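Local coordinates for protein mialostatin (Ixodes ricinus, PDB 6ZTK) that inhibits cysteine cathepsins of the tick midgut and of the host, restraining the digestion of blood proteins, at residues K81-T86 with E112-S117. Sequence-based numbering, arbitrary orientation.
Sequences KLKFTT and EAVCTS
Leu-82, Phe-84 and Thr-86 pair with Ser-117, Cys-115 and Ala-113 in antiparallel hydrogen-bonded register, while Lys-83/Thr-116 and Thr-85/Val-114 form the non-hydrogen-bonded pairs between them. The strand axes approach to 4.7 Å with their directions 151° apart. Bonding is regular at the Leu-82 and Phe-84 pairs: Leu-82 N reaches Ser-117 O at 2.8 Å, and Phe-84 exchanges two bonds with Cys-115. At Thr-86 the ladder changes. Thr-86 O accepts from Glu-112 N at 2.9 Å and, longer and more bent, from Ala-113 N at 3.3 Å. Two consecutive residues thus face one, which defines a classic beta bulge. Glu-112, at the bulge, hydrogen-bonds through OE1 to Gln-88 N.

On the face that bears Leu-82, Phe-84, Thr-86, Ala-113, Cys-115 and Ser-117, Phe-84 packs against Cys-115 and Ser-117. With chi1 at 51°, CG sits between the backbone N and the carbonyl carbon, and the ring swings across to the partner strand. Cys-115 CB lies over a face of the Phe-84 ring, 4.2 Å from the centroid and 27° off the normal, a CH-pi contact; Ser-117 CB meets the ring edge. Cys-115 SG stands oblique to the ring and forms a disulfide with Cys-135 SG; Thr-86 CG2 lies 4.0 Å from Cys-115 SG. Ser-117 OG turns to the carbonyl oxygen of Ser-132, on the next strand.

On the face of Lys-83, Thr-85, Val-114 and Thr-116, the extended chain of Lys-83 lays its CE against Val-114 CG2 (3.7 Å), an aliphatic contact short of the ammonium group.

Ala-47 and Val-51 of helix 41-52 pack on Phe-84, and Ala-50 on Ser-117. These two neighbouring strands therefore form part of the antiparallel sheet that wraps the helix in the cystatin fold, with the Cys-115 to Cys-135 disulfide linking strand 113-122 to strand 127-136.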
ATOM      1  N   LYS A  81      -0.352  -9.150   4.753  1.00 13.02           N
ATOM      2  CA  LYS A  81      -1.400  -9.074   3.727  1.00 13.87           C
ATOM      3  C   LYS A  81      -2.264  -7.862   4.085  1.00 12.56           C
ATOM      4  O   LYS A  81      -2.901  -7.870   5.160  1.00 14.25           O
ATOM      5  CB  LYS A  81      -2.229 -10.360   3.652  1.00 14.47           C
ATOM      6  CG  LYS A  81      -3.316 -10.296   2.611  1.00 17.03           C
ATOM      7  CD  LYS A  81      -4.034 -11.654   2.497  1.00 21.74           C
ATOM      8  CE  LYS A  81      -5.176 -11.549   1.512  1.00 28.67           C
ATOM      9  NZ  LYS A  81      -5.996 -12.793   1.502  1.00 33.38           N
ATOM     10  N   LEU A  82      -2.195  -6.840   3.243  1.00 11.97           N
ATOM     11  CA  LEU A  82      -2.820  -5.518   3.514  1.00 12.17           C
ATOM     12  C   LEU A  82      -3.964  -5.299   2.547  1.00 12.35           C
ATOM     13  O   LEU A  82      -3.789  -5.463   1.322  1.00 14.18           O
ATOM     14  CB  LEU A  82      -1.765  -4.438   3.337  1.00 12.00           C
ATOM     15  CG  LEU A  82      -0.481  -4.635   4.118  1.00 13.91           C
ATOM     16  CD1 LEU A  82       0.491  -3.492   3.768  1.00 19.61           C
ATOM     17  CD2 LEU A  82      -0.730  -4.652   5.586  1.00 16.21           C
ATOM     18  N   LYS A  83      -5.089  -4.822   3.085  1.00 11.75           N
ATOM     19  CA  LYS A  83      -6.215  -4.397   2.241  1.00 12.58           C
ATOM     20  C   LYS A  83      -6.512  -2.933   2.504  1.00 11.36           C
ATOM     21  O   LYS A  83      -6.628  -2.593   3.666  1.00 13.40           O
ATOM     22  CB  LYS A  83      -7.464  -5.223   2.529  1.00 14.07           C
ATOM     23  CG  LYS A  83      -8.640  -4.849   1.639  1.00 15.36           C
ATOM     24  CD  LYS A  83      -9.900  -5.615   2.087  1.00 17.93           C
ATOM     25  CE  LYS A  83     -11.101  -5.216   1.258  1.00 23.48           C
ATOM     26  NZ  LYS A  83     -12.317  -5.930   1.745  1.00 27.70           N
ATOM     27  N   PHE A  84      -6.459  -2.113   1.478  1.00 12.59           N
ATOM     28  CA  PHE A  84      -6.540  -0.663   1.677  1.00 12.19           C
ATOM     29  C   PHE A  84      -7.156   0.005   0.481  1.00 11.38           C
ATOM     30  O   PHE A  84      -7.079  -0.489  -0.647  1.00 12.81           O
ATOM     31  CB  PHE A  84      -5.128  -0.126   1.964  1.00 12.81           C
ATOM     32  CG  PHE A  84      -4.075  -0.541   0.982  1.00 13.35           C
ATOM     33  CD1 PHE A  84      -3.785   0.194  -0.165  1.00 14.34           C
ATOM     34  CD2 PHE A  84      -3.404  -1.703   1.224  1.00 14.42           C
ATOM     35  CE1 PHE A  84      -2.844  -0.230  -1.089  1.00 15.19           C
ATOM     36  CE2 PHE A  84      -2.480  -2.151   0.303  1.00 15.39           C
ATOM     37  CZ  PHE A  84      -2.195  -1.411  -0.848  1.00 15.01           C
ATOM     38  N   THR A  85      -7.775   1.154   0.693  1.00 12.14           N
ATOM     39  CA  THR A  85      -8.299   1.965  -0.410  1.00 12.10           C
ATOM     40  C   THR A  85      -7.233   2.937  -0.921  1.00 13.06           C
ATOM     41  O   THR A  85      -6.397   3.386  -0.106  1.00 13.35           O
ATOM     42  CB  THR A  85      -9.579   2.723   0.017  1.00 13.06           C
ATOM     43  OG1 THR A  85      -9.255   3.477   1.181  1.00 13.87           O
ATOM     44  CG2 THR A  85     -10.689   1.753   0.278  1.00 12.75           C
ATOM     45  N   THR A  86      -7.259   3.248  -2.191  1.00 13.12           N
ATOM     46  CA  THR A  86      -6.326   4.172  -2.839  1.00 13.08           C
ATOM     47  C   THR A  86      -7.097   5.231  -3.642  1.00 15.24           C
ATOM     48  O   THR A  86      -8.273   5.013  -4.018  1.00 15.79           O
ATOM     49  CB  THR A  86      -5.278   3.479  -3.730  1.00 13.61           C
ATOM     50  OG1 THR A  86      -5.906   2.883  -4.865  1.00 15.80           O
ATOM     51  CG2 THR A  86      -4.514   2.448  -2.928  1.00 15.08           C
ATOM     52  N   GLU A 112     -10.884   5.372  -5.288  1.00 17.33           N
ATOM     53  CA  GLU A 112     -10.823   4.967  -6.699  1.00 16.85           C
ATOM     54  C   GLU A 112     -10.485   3.500  -6.875  1.00 15.76           C
ATOM     55  O   GLU A 112     -10.766   2.940  -7.951  1.00 18.32           O
ATOM     56  CB  GLU A 112      -9.881   5.876  -7.476  1.00 17.98           C
ATOM     57  CG  GLU A 112     -10.391   7.323  -7.427  1.00 18.76           C
ATOM     58  CD  GLU A 112      -9.510   8.391  -8.011  1.00 24.39           C
ATOM     59  OE1 GLU A 112      -8.317   8.117  -8.250  1.00 21.11           O
ATOM     60  OE2 GLU A 112     -10.038   9.551  -8.078  1.00 24.68           O
ATOM     61  N   ALA A 113      -9.953   2.860  -5.850  1.00 16.36           N
ATOM     62  CA  ALA A 113      -9.595   1.431  -5.936  1.00 15.54           C
ATOM     63  C   ALA A 113      -9.538   0.867  -4.531  1.00 14.07           C
ATOM     64  O   ALA A 113      -9.262   1.612  -3.571  1.00 14.33           O
ATOM     65  CB  ALA A 113      -8.281   1.242  -6.618  1.00 16.95           C
ATOM     66  N   VAL A 114      -9.801  -0.423  -4.432  1.00 13.99           N
ATOM     67  CA  VAL A 114      -9.562  -1.201  -3.202  1.00 15.29           C
ATOM     68  C   VAL A 114      -8.539  -2.269  -3.560  1.00 12.92           C
ATOM     69  O   VAL A 114      -8.748  -3.016  -4.521  1.00 15.87           O
ATOM     70  CB  VAL A 114     -10.834  -1.800  -2.585  1.00 16.17           C
ATOM     71  CG1 VAL A 114     -11.670  -2.548  -3.546  1.00 19.53           C
ATOM     72  CG2 VAL A 114     -10.529  -2.579  -1.332  1.00 17.80           C
ATOM     73  N   CYS A 115      -7.436  -2.259  -2.832  1.00 13.14           N
ATOM     74  CA  CYS A 115      -6.275  -3.073  -3.208  1.00 13.29           C
ATOM     75  C   CYS A 115      -5.889  -4.029  -2.077  1.00 14.06           C
ATOM     76  O   CYS A 115      -6.028  -3.735  -0.881  1.00 13.04           O
ATOM     77  CB  CYS A 115      -5.127  -2.139  -3.442  1.00 14.24           C
ATOM     78  SG  CYS A 115      -5.426  -0.952  -4.777  1.00 17.36           S
ATOM     79  N   THR A 116      -5.399  -5.172  -2.470  1.00 13.85           N
ATOM     80  CA  THR A 116      -4.782  -6.149  -1.580  1.00 13.36           C
ATOM     81  C   THR A 116      -3.339  -6.304  -2.010  1.00 13.18           C
ATOM     82  O   THR A 116      -3.091  -6.576  -3.216  1.00 14.07           O
ATOM     83  CB  THR A 116      -5.548  -7.477  -1.608  1.00 15.49           C
ATOM     84  OG1 THR A 116      -6.892  -7.197  -1.153  1.00 18.22           O
ATOM     85  CG2 THR A 116      -4.934  -8.497  -0.691  1.00 16.60           C
ATOM     86  N   SER A 117      -2.413  -6.245  -1.067  1.00 12.61           N
ATOM     87  CA  SER A 117      -0.971  -6.406  -1.363  1.00 12.72           C
ATOM     88  C   SER A 117      -0.342  -7.264  -0.292  1.00 13.12           C
ATOM     89  O   SER A 117      -0.643  -7.072   0.876  1.00 13.52           O
ATOM     90  CB  SER A 117      -0.304  -5.059  -1.439  1.00 13.50           C
ATOM     91  OG  SER A 117       1.078  -5.178  -1.748  1.00 13.70           O
TER